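Local structure of C alpha-dehydrogenase (Sphingobium sp. SYK-6, 4YAC) at residues F10-G15 with L63-R68; A73-A78 with M127-E132; L26-Q31 with M48-Q53. The protein binds NADH as a short-chain dehydrogenase/reductase and probably oxidises the C-alpha alcohol of beta-aryl ethers derived from lignin. All blocks are in the same frame, centred on the assembly; numbering follows the deposited sequence.

Contact 1 of 3, residues F10-G15 with L63-R68; sequences FVTGGG and LDLTDR. With NAI (1,4-dihydronicotinamide adenine dinucleotide), chain B.
Leu65 reaches between the bound NADH and Thr12, and each carbon of its side chain has a neighbour. Its CB starts 3.8 Å from N1A of the adenine. CG, set beside the backbone N and anti to the carbonyl carbon (chi1 -55°), lies just outside the N1A-C2A edge, off the ring plane, 3.3 Å from N1A. From there the branches part: CD1 lies over the N1A-C2A edge, equally far from both atoms, and so between the adenine rim and Thr12 CB, while CD2 meets Thr12 CG2 at 3.7 Å. The Thr12 hydroxyl is occupied: OG1 is hydrogen-bonded to Thr91 N and Ala92 N.

This is the adenine end of the Rossmann fold of the short-chain dehydrogenases. Strand 8-12 runs into the glycine-rich loop, turning at Val11-Gly14, and Gly13, at positive phi, passes close by the adenosine ribose. The loop after strand 57-62 supplies the polar edge. Leu65 N donates to N1A of the adenine almost straight, at 3.1 Å and 173°. The adenine amino group N6A donates to Asp64 OD1 at 3.1 Å. That same oxygen closes an Asx turn, taking Thr66 N at 3.0 Å and Thr66 OG1 at 2.8 Å, both from one face of the carboxylate plane. An alanine in place of Asp64 is likely to leave N6A without its acceptor and to undo the Asx turn, Thr66 N and OG1 losing their shared oxygen. Deeper in, Leu63 CD2 meets the edge of the Phe10 ring at CZ, 4.2 Å away.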
ATOM      1  N   PHE A  10      -3.840  23.671  -4.730  1.00 25.24           N
ATOM      2  CA  PHE A  10      -4.310  23.398  -3.381  1.00 22.45           C
ATOM      3  C   PHE A  10      -3.285  22.477  -2.733  1.00 26.79           C
ATOM      4  O   PHE A  10      -3.153  21.320  -3.133  1.00 26.76           O
ATOM      5  CB  PHE A  10      -5.705  22.766  -3.426  1.00 25.11           C
ATOM      6  CG  PHE A  10      -6.407  22.715  -2.099  1.00 23.89           C
ATOM      7  CD1 PHE A  10      -6.171  21.674  -1.216  1.00 22.86           C
ATOM      8  CD2 PHE A  10      -7.330  23.689  -1.748  1.00 27.37           C
ATOM      9  CE1 PHE A  10      -6.826  21.616   0.002  1.00 25.82           C
ATOM     10  CE2 PHE A  10      -7.989  23.636  -0.535  1.00 29.36           C
ATOM     11  CZ  PHE A  10      -7.736  22.596   0.342  1.00 24.95           C
ATOM     12  N   VAL A  11      -2.544  23.004  -1.758  1.00 26.62           N
ATOM     13  CA  VAL A  11      -1.405  22.295  -1.172  1.00 22.46           C
ATOM     14  C   VAL A  11      -1.657  21.962   0.295  1.00 25.62           C
ATOM     15  O   VAL A  11      -1.731  22.855   1.141  1.00 25.64           O
ATOM     16  CB  VAL A  11      -0.106  23.134  -1.288  1.00 24.26           C
ATOM     17  CG1 VAL A  11       1.094  22.359  -0.744  1.00 28.95           C
ATOM     18  CG2 VAL A  11       0.144  23.541  -2.736  1.00 26.56           C
ATOM     19  N   THR A  12      -1.761  20.670   0.601  1.00 25.41           N
ATOM     20  CA  THR A  12      -2.033  20.242   1.968  1.00 25.92           C
ATOM     21  C   THR A  12      -0.741  20.154   2.773  1.00 23.19           C
ATOM     22  O   THR A  12       0.318  19.789   2.249  1.00 26.02           O
ATOM     23  CB  THR A  12      -2.758  18.885   2.006  1.00 23.73           C
ATOM     24  OG1 THR A  12      -1.863  17.832   1.629  1.00 26.32           O
ATOM     25  CG2 THR A  12      -3.961  18.900   1.075  1.00 26.69           C
ATOM     26  N   GLY A  13      -0.837  20.506   4.050  1.00 24.35           N
ATOM     27  CA  GLY A  13       0.325  20.580   4.909  1.00 25.86           C
ATOM     28  C   GLY A  13       1.200  21.775   4.588  1.00 26.57           C
ATOM     29  O   GLY A  13       2.336  21.856   5.052  1.00 24.55           O
ATOM     30  N   GLY A  14       0.654  22.718   3.822  1.00 27.92           N
ATOM     31  CA  GLY A  14       1.425  23.808   3.244  1.00 29.36           C
ATOM     32  C   GLY A  14       1.999  24.831   4.208  1.00 33.51           C
ATOM     33  O   GLY A  14       2.679  25.765   3.784  1.00 28.02           O
ATOM     34  N   GLY A  15       1.731  24.664   5.498  1.00 28.93           N
ATOM     35  CA  GLY A  15       2.241  25.577   6.504  1.00 31.44           C
ATOM     36  C   GLY A  15       3.676  25.296   6.919  1.00 39.18           C
ATOM     37  O   GLY A  15       4.294  26.118   7.595  1.00 36.51           O
ATOM     38  N   LEU A  63      -7.351  23.751   8.062  1.00 26.22           N
ATOM     39  CA  LEU A  63      -8.098  22.551   7.710  1.00 25.70           C
ATOM     40  C   LEU A  63      -7.461  21.299   8.290  1.00 21.64           C
ATOM     41  O   LEU A  63      -6.264  21.076   8.125  1.00 24.46           O
ATOM     42  CB  LEU A  63      -8.186  22.412   6.186  1.00 28.66           C
ATOM     43  CG  LEU A  63      -8.711  21.076   5.656  1.00 25.21           C
ATOM     44  CD1 LEU A  63     -10.164  20.867   6.051  1.00 26.07           C
ATOM     45  CD2 LEU A  63      -8.542  20.995   4.150  1.00 28.43           C
ATOM     46  N   ASP A  64      -8.281  20.497   8.969  1.00 23.92           N
ATOM     47  CA  ASP A  64      -7.946  19.123   9.325  1.00 24.32           C
ATOM     48  C   ASP A  64      -8.387  18.228   8.169  1.00 21.37           C
ATOM     49  O   ASP A  64      -9.579  18.076   7.917  1.00 24.79           O
ATOM     50  CB  ASP A  64      -8.638  18.717  10.633  1.00 26.44           C
ATOM     51  CG  ASP A  64      -8.272  17.310  11.092  1.00 28.94           C
ATOM     52  OD1 ASP A  64      -7.621  16.565  10.330  1.00 26.03           O
ATOM     53  OD2 ASP A  64      -8.658  16.943  12.222  1.00 27.47           O
ATOM     54  N   LEU A  65      -7.423  17.648   7.464  1.00 24.13           N
ATOM     55  CA  LEU A  65      -7.702  16.883   6.252  1.00 23.79           C
ATOM     56  C   LEU A  65      -8.534  15.636   6.520  1.00 23.86           C
ATOM     57  O   LEU A  65      -9.114  15.066   5.590  1.00 23.02           O
ATOM     58  CB  LEU A  65      -6.394  16.480   5.571  1.00 23.90           C
ATOM     59  CG  LEU A  65      -5.454  17.636   5.243  1.00 27.79           C
ATOM     60  CD1 LEU A  65      -4.068  17.117   4.948  1.00 29.66           C
ATOM     61  CD2 LEU A  65      -5.989  18.465   4.085  1.00 26.66           C
ATOM     62  N   THR A  66      -8.579  15.205   7.779  1.00 24.56           N
ATOM     63  CA  THR A  66      -9.355  14.024   8.147  1.00 23.73           C
ATOM     64  C   THR A  66     -10.838  14.357   8.307  1.00 29.21           C
ATOM     65  O   THR A  66     -11.664  13.461   8.471  1.00 26.70           O
ATOM     66  CB  THR A  66      -8.826  13.383   9.458  1.00 26.13           C
ATOM     67  OG1 THR A  66      -9.123  14.229  10.578  1.00 25.59           O
ATOM     68  CG2 THR A  66      -7.322  13.151   9.370  1.00 28.86           C
ATOM     69  N   ASP A  67     -11.170  15.647   8.244  1.00 25.73           N
ATOM     70  CA  ASP A  67     -12.546  16.123   8.371  1.00 26.17           C
ATOM     71  C   ASP A  67     -13.139  16.363   6.983  1.00 28.63           C
ATOM     72  O   ASP A  67     -12.874  17.389   6.360  1.00 28.01           O
ATOM     73  CB  ASP A  67     -12.578  17.410   9.207  1.00 29.89           C
ATOM     74  CG  ASP A  67     -13.993  17.882   9.538  1.00 31.32           C
ATOM     75  OD1 ASP A  67     -14.925  17.652   8.738  1.00 30.69           O
ATOM     76  OD2 ASP A  67     -14.168  18.506  10.605  1.00 40.63           O
ATOM     77  N   ARG A  68     -13.952  15.421   6.514  1.00 23.09           N
ATOM     78  CA  ARG A  68     -14.442  15.434   5.140  1.00 25.61           C
ATOM     79  C   ARG A  68     -15.316  16.648   4.861  1.00 30.97           C
ATOM     80  O   ARG A  68     -15.207  17.274   3.799  1.00 29.33           O
ATOM     81  CB  ARG A  68     -15.211  14.142   4.854  1.00 30.26           C
ATOM     82  CG  ARG A  68     -14.293  12.935   4.697  1.00 24.86           C
ATOM     83  CD  ARG A  68     -15.027  11.616   4.820  1.00 27.85           C
ATOM     84  NE  ARG A  68     -14.128  10.492   4.577  1.00 30.55           N
ATOM     85  CZ  ARG A  68     -14.441   9.223   4.808  1.00 30.85           C
ATOM     86  NH1 ARG A  68     -15.633   8.910   5.293  1.00 31.35           N
ATOM     87  NH2 ARG A  68     -13.561   8.267   4.554  1.00 36.13           N
TER
HETATM   88  PA  NAI B 500       6.210  18.985   8.840  1.00 39.03           P
HETATM   89  O1A NAI B 500       5.927  18.822  10.312  1.00 47.11           O
HETATM   90  O2A NAI B 500       7.368  19.983   8.654  1.00 43.31           O
HETATM   91  O5B NAI B 500       4.926  19.521   8.106  1.00 32.17           O
HETATM   92  C5B NAI B 500       3.734  18.812   8.209  1.00 32.74           C
HETATM   93  C4B NAI B 500       2.600  19.740   8.086  1.00 28.54           C
HETATM   94  O4B NAI B 500       1.383  18.947   7.879  1.00 25.14           O
HETATM   95  C3B NAI B 500       2.417  20.525   9.300  1.00 28.76           C
HETATM   96  O3B NAI B 500       2.238  21.901   8.991  1.00 29.11           O
HETATM   97  C2B NAI B 500       1.248  19.978   9.940  1.00 24.80           C
HETATM   98  O2B NAI B 500       0.564  20.968  10.732  1.00 28.23           O
HETATM   99  C1B NAI B 500       0.432  19.505   8.842  1.00 24.03           C
HETATM  100  N9A NAI B 500      -0.553  18.535   9.235  1.00 24.62           N
HETATM  101  C8A NAI B 500      -0.403  17.446  10.040  1.00 23.47           C
HETATM  102  N7A NAI B 500      -1.574  16.800  10.172  1.00 24.07           N
HETATM  103  C5A NAI B 500      -2.528  17.460   9.443  1.00 26.42           C
HETATM  104  C6A NAI B 500      -3.885  17.296   9.183  1.00 23.59           C
HETATM  105  N6A NAI B 500      -4.634  16.215   9.743  1.00 23.58           N
HETATM  106  N1A NAI B 500      -4.529  18.188   8.380  1.00 24.13           N
HETATM  107  C2A NAI B 500      -3.884  19.233   7.829  1.00 21.82           C
HETATM  108  N3A NAI B 500      -2.572  19.424   8.051  1.00 24.60           N
HETATM  109  C4A NAI B 500      -1.878  18.571   8.845  1.00 23.64           C
HETATM  110  O3  NAI B 500       6.573  17.619   8.213  1.00 40.23           O
HETATM  111  PN  NAI B 500       7.519  17.496   6.924  1.00 48.21           P
HETATM  112  O1N NAI B 500       8.913  17.994   7.273  1.00 56.63           O
HETATM  113  O2N NAI B 500       7.588  15.961   6.469  1.00 58.12           O
HETATM  114  O5D NAI B 500       6.944  18.346   5.763  1.00 50.43           O

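Contact 2 of 3, residues A73-A78 with M127-E132; sequences AAVDEA and MPRMIE
Helix 68-81 and helix 105-133 face one another at Val75 and Arg129, whose CA atoms, 10.0 Å apart, are the nearest pair between 73-78 and 127-132. Both segments are helical throughout. In 127-132 the helix is kinked at Pro128, which has no N-H to give, and Arg129 N also lacks a bond to the turn before. The wide spacing is filled from one end by a long side chain: Arg129 runs extended from CG to NE and spans the groove, so its guanidinium arrives at the flank of the other helix.

There it meets two neighbours in sequence in different ways. Val75 CG1, anti to its own nitrogen at chi1 173°, sits over one face of the guanidinium toward the rim, 3.4 Å from NH1. Asp76 OD1 comes in at the edge, in the guanidinium plane, the aspartate side chain crossing that of Arg129 at about a right angle. Arg129 grips it end-on with both terminal nitrogens, and both go to one oxygen: NH1 to OD1 at 2.8 Å, nearly along the C-O axis, and NH2 to OD1 at 3.1 Å, on the syn side but tilted well out of the carboxylate plane. The two planes are 51° apart, which suits this sharing of a single atom better than a paired, two-oxygen bridge.

On its far side helix 105-133 packs Pro128 and Ile131 against Glu101 of the second subunit. Glu79 gives NH1 of Arg129 a second salt bridge, so one positive charge probably serves two carboxylates of helix 68-81, and Val75 CG1 against one face is likely to restrict its rotation.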
ATOM      1  N   ALA A  73     -15.644  22.236   2.425  1.00 30.36           N
ATOM      2  CA  ALA A  73     -15.814  23.663   2.676  1.00 36.19           C
ATOM      3  C   ALA A  73     -14.557  24.432   2.284  1.00 31.55           C
ATOM      4  O   ALA A  73     -14.640  25.534   1.739  1.00 32.72           O
ATOM      5  CB  ALA A  73     -16.152  23.909   4.138  1.00 33.68           C
ATOM      6  N   ALA A  74     -13.395  23.842   2.555  1.00 29.26           N
ATOM      7  CA  ALA A  74     -12.119  24.486   2.262  1.00 27.69           C
ATOM      8  C   ALA A  74     -11.892  24.599   0.760  1.00 35.08           C
ATOM      9  O   ALA A  74     -11.343  25.590   0.282  1.00 34.12           O
ATOM     10  CB  ALA A  74     -10.975  23.722   2.907  1.00 27.79           C
ATOM     11  N   VAL A  75     -12.313  23.586   0.015  1.00 29.07           N
ATOM     12  CA  VAL A  75     -12.184  23.630  -1.434  1.00 26.31           C
ATOM     13  C   VAL A  75     -13.194  24.623  -2.014  1.00 35.74           C
ATOM     14  O   VAL A  75     -12.883  25.336  -2.966  1.00 34.22           O
ATOM     15  CB  VAL A  75     -12.362  22.236  -2.061  1.00 29.54           C
ATOM     16  CG1 VAL A  75     -12.398  22.321  -3.574  1.00 28.75           C
ATOM     17  CG2 VAL A  75     -11.225  21.326  -1.629  1.00 26.01           C
ATOM     18  N   ASP A  76     -14.396  24.679  -1.443  1.00 28.84           N
ATOM     19  CA  ASP A  76     -15.360  25.715  -1.823  1.00 32.34           C
ATOM     20  C   ASP A  76     -14.730  27.092  -1.680  1.00 53.80           C
ATOM     21  O   ASP A  76     -14.834  27.938  -2.571  1.00 53.04           O
ATOM     22  CB  ASP A  76     -16.610  25.658  -0.950  1.00 30.65           C
ATOM     23  CG  ASP A  76     -17.558  24.548  -1.336  1.00 37.90           C
ATOM     24  OD1 ASP A  76     -17.239  23.732  -2.230  1.00 38.47           O
ATOM     25  OD2 ASP A  76     -18.638  24.501  -0.721  1.00 43.95           O
ATOM     26  N   GLU A  77     -14.090  27.304  -0.533  1.00 50.46           N
ATOM     27  CA  GLU A  77     -13.426  28.562  -0.224  1.00 40.09           C
ATOM     28  C   GLU A  77     -12.361  28.884  -1.270  1.00 32.54           C
ATOM     29  O   GLU A  77     -12.256  30.024  -1.734  1.00 38.42           O
ATOM     30  CB  GLU A  77     -12.808  28.502   1.174  1.00 37.07           C
ATOM     31  CG  GLU A  77     -12.220  29.818   1.653  1.00 44.47           C
ATOM     32  CD  GLU A  77     -11.686  29.740   3.072  1.00 39.55           C
ATOM     33  OE1 GLU A  77     -12.414  29.255   3.963  1.00 50.03           O
ATOM     34  OE2 GLU A  77     -10.534  30.163   3.295  1.00 42.54           O
ATOM     35  N   ALA A  78     -11.587  27.873  -1.650  1.00 31.87           N
ATOM     36  CA  ALA A  78     -10.582  28.032  -2.693  1.00 29.80           C
ATOM     37  C   ALA A  78     -11.216  28.528  -3.989  1.00 34.52           C
ATOM     38  O   ALA A  78     -10.669  29.398  -4.664  1.00 36.08           O
ATOM     39  CB  ALA A  78      -9.857  26.718  -2.930  1.00 33.99           C
ATOM     40  N   MET A 127     -11.150  15.740  -7.266  1.00 28.18           N
ATOM     41  CA  MET A 127     -11.060  15.097  -8.573  1.00 30.04           C
ATOM     42  C   MET A 127     -12.412  15.031  -9.304  1.00 31.75           C
ATOM     43  O   MET A 127     -12.466  15.247 -10.518  1.00 35.18           O
ATOM     44  CB  MET A 127     -10.445  13.701  -8.408  1.00 30.49           C
ATOM     45  CG  MET A 127     -10.485  12.811  -9.628  1.00 32.75           C
ATOM     46  SD  MET A 127     -11.864  11.657  -9.546  1.00 37.06           S
ATOM     47  CE  MET A 127     -11.453  10.668  -8.101  1.00 33.35           C
ATOM     48  N   PRO A 128     -13.513  14.762  -8.580  1.00 31.03           N
ATOM     49  CA  PRO A 128     -14.814  14.816  -9.264  1.00 33.82           C
ATOM     50  C   PRO A 128     -15.188  16.211  -9.778  1.00 34.77           C
ATOM     51  O   PRO A 128     -15.918  16.323 -10.765  1.00 33.74           O
ATOM     52  CB  PRO A 128     -15.794  14.355  -8.183  1.00 31.81           C
ATOM     53  CG  PRO A 128     -14.975  13.482  -7.294  1.00 28.12           C
ATOM     54  CD  PRO A 128     -13.627  14.140  -7.247  1.00 28.22           C
ATOM     55  N   ARG A 129     -14.700  17.258  -9.120  1.00 31.46           N
ATOM     56  CA  ARG A 129     -14.934  18.621  -9.583  1.00 31.06           C
ATOM     57  C   ARG A 129     -14.131  18.892 -10.851  1.00 35.29           C
ATOM     58  O   ARG A 129     -14.612  19.552 -11.772  1.00 36.44           O
ATOM     59  CB  ARG A 129     -14.567  19.633  -8.497  1.00 36.15           C
ATOM     60  CG  ARG A 129     -15.268  19.404  -7.170  1.00 32.50           C
ATOM     61  CD  ARG A 129     -14.952  20.521  -6.190  1.00 37.28           C
ATOM     62  NE  ARG A 129     -15.482  20.261  -4.854  1.00 39.06           N
ATOM     63  CZ  ARG A 129     -15.847  21.205  -3.989  1.00 43.15           C
ATOM     64  NH1 ARG A 129     -15.760  22.491  -4.312  1.00 38.60           N
ATOM     65  NH2 ARG A 129     -16.311  20.863  -2.797  1.00 36.98           N
ATOM     66  N   MET A 130     -12.905  18.376 -10.894  1.00 30.00           N
ATOM     67  CA  MET A 130     -12.069  18.501 -12.082  1.00 35.44           C
ATOM     68  C   MET A 130     -12.747  17.875 -13.294  1.00 37.20           C
ATOM     69  O   MET A 130     -12.807  18.480 -14.363  1.00 35.00           O
ATOM     70  CB  MET A 130     -10.712  17.838 -11.863  1.00 30.85           C
ATOM     71  CG  MET A 130      -9.754  18.618 -10.989  1.00 34.76           C
ATOM     72  SD  MET A 130      -8.282  17.642 -10.636  1.00 32.47           S
ATOM     73  CE  MET A 130      -7.243  18.854  -9.829  1.00 29.14           C
ATOM     74  N   ILE A 131     -13.245  16.654 -13.118  1.00 35.41           N
ATOM     75  CA  ILE A 131     -13.895  15.921 -14.199  1.00 36.53           C
ATOM     76  C   ILE A 131     -15.127  16.678 -14.680  1.00 42.59           C
ATOM     77  O   ILE A 131     -15.333  16.853 -15.885  1.00 39.46           O
ATOM     78  CB  ILE A 131     -14.277  14.486 -13.741  1.00 33.35           C
ATOM     79  CG1 ILE A 131     -13.008  13.651 -13.575  1.00 36.65           C
ATOM     80  CG2 ILE A 131     -15.211  13.812 -14.742  1.00 33.59           C
ATOM     81  CD1 ILE A 131     -13.216  12.336 -12.875  1.00 36.32           C
ATOM     82  N   GLU A 132     -15.930  17.143 -13.731  1.00 42.73           N
ATOM     83  CA  GLU A 132     -17.167  17.856 -14.032  1.00 48.18           C
ATOM     84  C   GLU A 132     -16.900  19.135 -14.830  1.00 40.64           C
ATOM     85  O   GLU A 132     -17.685  19.507 -15.711  1.00 37.49           O
ATOM     86  CB  GLU A 132     -17.903  18.172 -12.727  1.00 65.70           C
ATOM     87  CG  GLU A 132     -19.023  19.198 -12.835  1.00 91.04           C
ATOM     88  CD  GLU A 132     -19.706  19.447 -11.504  1.00110.73           C
ATOM     89  OE1 GLU A 132     -19.235  18.902 -10.481  1.00115.83           O
ATOM     90  OE2 GLU A 132     -20.712  20.186 -11.476  1.00116.90           O
TER

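Contact 3 of 3, residues L26-Q31 with M48-Q53; sequences LAEEAQ and MGYFSQ
Glu28 and Tyr50 join across the space between helix 17-28 and helix 41-51, the first two helices of the Rossmann fold, which are connected through strand 33-38 and pack on the same face of the parallel sheet. Together with Phe51 they account for most of the surface buried here.

Glu28 leans toward the other helix, its chain extended beyond CG, and offers OE2 to the phenol. Tyr50 OH donates to OE2 at 2.6 Å, a short bond that meets the oxygen on its syn side, only 19° out of the carboxylate plane. The two side chains come from opposite directions, and OE2 stays in the plane of the tyrosine ring, at its edge, also lying 3.2 Å from CE2. The carboxylate itself is turned 58° from that ring. Tyr50 gets there because its CG stands anti to the backbone N (chi1 172°), sending the ring across the gap toward Glu28. Lys24, one turn back on helix 17-28, makes a cation-pi contact with the same ring, so a positive charge lies near the bonded pair and would be expected to steady the carboxylate as an anion.

Phe51 works on the buried side. It takes a different first torsion, with CG anti to the carbonyl carbon, and the ring points down to the sheet, where Val58 of strand 57-62 is among its neighbours. The pair thus has a polar, partly exposed half and a greasy half beneath it. Phe51 CE1 touches the methyl of Ala27, 4.1 Å from its CB, and Tyr50 CD2 stands 3.7 Å above the plane of the Phe51 ring, offset toward the rim.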
ATOM      1  N   LEU A  26       5.528  26.954  -6.288  1.00 31.87           N
ATOM      2  CA  LEU A  26       4.357  27.112  -7.142  1.00 29.63           C
ATOM      3  C   LEU A  26       3.875  28.566  -7.157  1.00 36.23           C
ATOM      4  O   LEU A  26       3.492  29.088  -8.206  1.00 34.54           O
ATOM      5  CB  LEU A  26       3.232  26.175  -6.682  1.00 32.64           C
ATOM      6  CG  LEU A  26       3.546  24.680  -6.821  1.00 31.97           C
ATOM      7  CD1 LEU A  26       2.481  23.836  -6.131  1.00 28.64           C
ATOM      8  CD2 LEU A  26       3.678  24.279  -8.282  1.00 38.42           C
ATOM      9  N   ALA A  27       3.917  29.224  -6.003  1.00 37.48           N
ATOM     10  CA  ALA A  27       3.445  30.604  -5.885  1.00 35.81           C
ATOM     11  C   ALA A  27       4.417  31.607  -6.499  1.00 33.81           C
ATOM     12  O   ALA A  27       4.005  32.592  -7.122  1.00 32.49           O
ATOM     13  CB  ALA A  27       3.204  30.948  -4.422  1.00 37.57           C
ATOM     14  N   GLU A  28       5.710  31.359  -6.323  1.00 35.23           N
ATOM     15  CA  GLU A  28       6.732  32.324  -6.718  1.00 34.28           C
ATOM     16  C   GLU A  28       7.197  32.108  -8.152  1.00 43.72           C
ATOM     17  O   GLU A  28       7.008  32.976  -9.003  1.00 62.24           O
ATOM     18  CB  GLU A  28       7.921  32.250  -5.761  1.00 40.48           C
ATOM     19  CG  GLU A  28       7.576  32.682  -4.346  1.00 37.11           C
ATOM     20  CD  GLU A  28       8.779  32.687  -3.424  1.00 41.19           C
ATOM     21  OE1 GLU A  28       9.691  33.515  -3.638  1.00 36.66           O
ATOM     22  OE2 GLU A  28       8.812  31.862  -2.483  1.00 42.25           O
ATOM     23  N   GLU A  29       7.799  30.955  -8.423  1.00 36.81           N
ATOM     24  CA  GLU A  29       8.331  30.681  -9.756  1.00 43.80           C
ATOM     25  C   GLU A  29       7.222  30.456 -10.776  1.00 47.02           C
ATOM     26  O   GLU A  29       7.160  31.136 -11.800  1.00 44.22           O
ATOM     27  CB  GLU A  29       9.250  29.459  -9.731  1.00 43.18           C
ATOM     28  CG  GLU A  29      10.412  29.575  -8.767  1.00 62.25           C
ATOM     29  CD  GLU A  29      11.286  28.341  -8.769  1.00 76.08           C
ATOM     30  OE1 GLU A  29      11.309  27.626  -9.793  1.00 90.93           O
ATOM     31  OE2 GLU A  29      11.946  28.085  -7.742  1.00 77.70           O
ATOM     32  N   ALA A  30       6.354  29.488 -10.497  1.00 44.32           N
ATOM     33  CA  ALA A  30       5.295  29.117 -11.429  1.00 35.07           C
ATOM     34  C   ALA A  30       4.178  30.154 -11.484  1.00 38.64           C
ATOM     35  O   ALA A  30       3.347  30.124 -12.391  1.00 39.38           O
ATOM     36  CB  ALA A  30       4.722  27.763 -11.055  1.00 34.66           C
ATOM     37  N   GLN A  31       4.150  31.050 -10.502  1.00 39.11           N
ATOM     38  CA  GLN A  31       3.148  32.111 -10.441  1.00 33.99           C
ATOM     39  C   GLN A  31       1.721  31.562 -10.409  1.00 34.50           C
ATOM     40  O   GLN A  31       0.814  32.137 -11.010  1.00 35.76           O
ATOM     41  CB  GLN A  31       3.316  33.068 -11.626  1.00 34.80           C
ATOM     42  CG  GLN A  31       4.675  33.743 -11.673  1.00 41.58           C
ATOM     43  CD  GLN A  31       4.813  34.686 -12.853  1.00 89.79           C
ATOM     44  OE1 GLN A  31       5.267  34.295 -13.927  1.00106.95           O
ATOM     45  NE2 GLN A  31       4.416  35.938 -12.658  1.00100.34           N
ATOM     46  N   MET A  48       2.465  32.743   5.956  1.00 31.85           N
ATOM     47  CA  MET A  48       1.965  34.001   5.409  1.00 29.52           C
ATOM     48  C   MET A  48       2.877  35.162   5.780  1.00 33.04           C
ATOM     49  O   MET A  48       2.880  36.194   5.107  1.00 31.81           O
ATOM     50  CB  MET A  48       0.538  34.271   5.894  1.00 33.83           C
ATOM     51  CG  MET A  48      -0.479  33.248   5.406  1.00 40.08           C
ATOM     52  SD  MET A  48      -0.421  32.998   3.623  1.00 34.08           S
ATOM     53  CE  MET A  48      -0.911  34.618   3.038  1.00 32.14           C
ATOM     54  N   GLY A  49       3.656  34.999   6.843  1.00 34.49           N
ATOM     55  CA  GLY A  49       4.654  35.995   7.192  1.00 43.53           C
ATOM     56  C   GLY A  49       5.690  36.091   6.087  1.00 45.20           C
ATOM     57  O   GLY A  49       6.142  37.184   5.722  1.00 38.21           O
ATOM     58  N   TYR A  50       6.059  34.931   5.551  1.00 37.12           N
ATOM     59  CA  TYR A  50       6.977  34.848   4.420  1.00 32.99           C
ATOM     60  C   TYR A  50       6.334  35.398   3.146  1.00 31.96           C
ATOM     61  O   TYR A  50       6.876  36.300   2.491  1.00 34.26           O
ATOM     62  CB  TYR A  50       7.416  33.392   4.208  1.00 32.85           C
ATOM     63  CG  TYR A  50       8.214  33.160   2.943  1.00 35.75           C
ATOM     64  CD1 TYR A  50       9.588  33.345   2.922  1.00 31.26           C
ATOM     65  CD2 TYR A  50       7.591  32.748   1.771  1.00 30.95           C
ATOM     66  CE1 TYR A  50      10.320  33.134   1.772  1.00 30.87           C
ATOM     67  CE2 TYR A  50       8.315  32.535   0.618  1.00 31.19           C
ATOM     68  CZ  TYR A  50       9.679  32.728   0.623  1.00 30.00           C
ATOM     69  OH  TYR A  50      10.405  32.511  -0.522  1.00 38.77           O
ATOM     70  N   PHE A  51       5.169  34.862   2.802  1.00 36.75           N
ATOM     71  CA  PHE A  51       4.528  35.207   1.538  1.00 36.23           C
ATOM     72  C   PHE A  51       4.107  36.672   1.485  1.00 34.94           C
ATOM     73  O   PHE A  51       3.944  37.225   0.403  1.00 34.61           O
ATOM     74  CB  PHE A  51       3.316  34.309   1.287  1.00 37.87           C
ATOM     75  CG  PHE A  51       3.678  32.909   0.880  1.00 31.90           C
ATOM     76  CD1 PHE A  51       4.439  32.679  -0.253  1.00 28.00           C
ATOM     77  CD2 PHE A  51       3.256  31.823   1.629  1.00 30.62           C
ATOM     78  CE1 PHE A  51       4.779  31.400  -0.632  1.00 33.72           C
ATOM     79  CE2 PHE A  51       3.593  30.532   1.258  1.00 35.70           C
ATOM     80  CZ  PHE A  51       4.355  30.319   0.125  1.00 31.88           C
ATOM     81  N   SER A  52       3.941  37.305   2.643  1.00 32.29           N
ATOM     82  CA  SER A  52       3.572  38.723   2.677  1.00 36.38           C
ATOM     83  C   SER A  52       4.719  39.617   2.210  1.00 42.51           C
ATOM     84  O   SER A  52       4.544  40.827   2.050  1.00 39.57           O
ATOM     85  CB  SER A  52       3.149  39.146   4.084  1.00 36.58           C
ATOM     86  OG  SER A  52       4.273  39.254   4.939  1.00 47.63           O
ATOM     87  N   GLN A  53       5.893  39.018   2.015  1.00 32.31           N
ATOM     88  CA  GLN A  53       7.075  39.736   1.547  1.00 33.58           C
ATOM     89  C   GLN A  53       7.469  39.321   0.126  1.00 33.54           C
ATOM     90  O   GLN A  53       8.585  39.596  -0.319  1.00 34.52           O
ATOM     91  CB  GLN A  53       8.242  39.496   2.503  1.00 34.07           C
ATOM     92  CG  GLN A  53       7.937  39.873   3.943  1.00 38.17           C
ATOM     93  CD  GLN A  53       7.594  41.340   4.106  1.00 36.76           C
ATOM     94  OE1 GLN A  53       8.198  42.199   3.472  1.00 36.52           O
ATOM     95  NE2 GLN A  53       6.618  41.635   4.955  1.00 58.99           N
TER

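All three contacts belong to the Rossmann-fold core of one subunit. Contact 3 is nested in the loop that contact 1 closes, and contact 2 follows both along the chain. Contact 1 lies between the other two: its centre is 13 Å from that of contact 2, which it touches through Phe10 and Leu63 packed on Ala74, and 18 Å from contact 3, which it touches where Val11 CG2 meets Leu26 CD1. Strand 8-12 therefore has helix 68-81 on one face and helix 17-28 on the other. Contacts 2 and 3 do not touch, their nearest atoms being about 11 Å apart; the helix layers join through the sheet that carries the cofactor site.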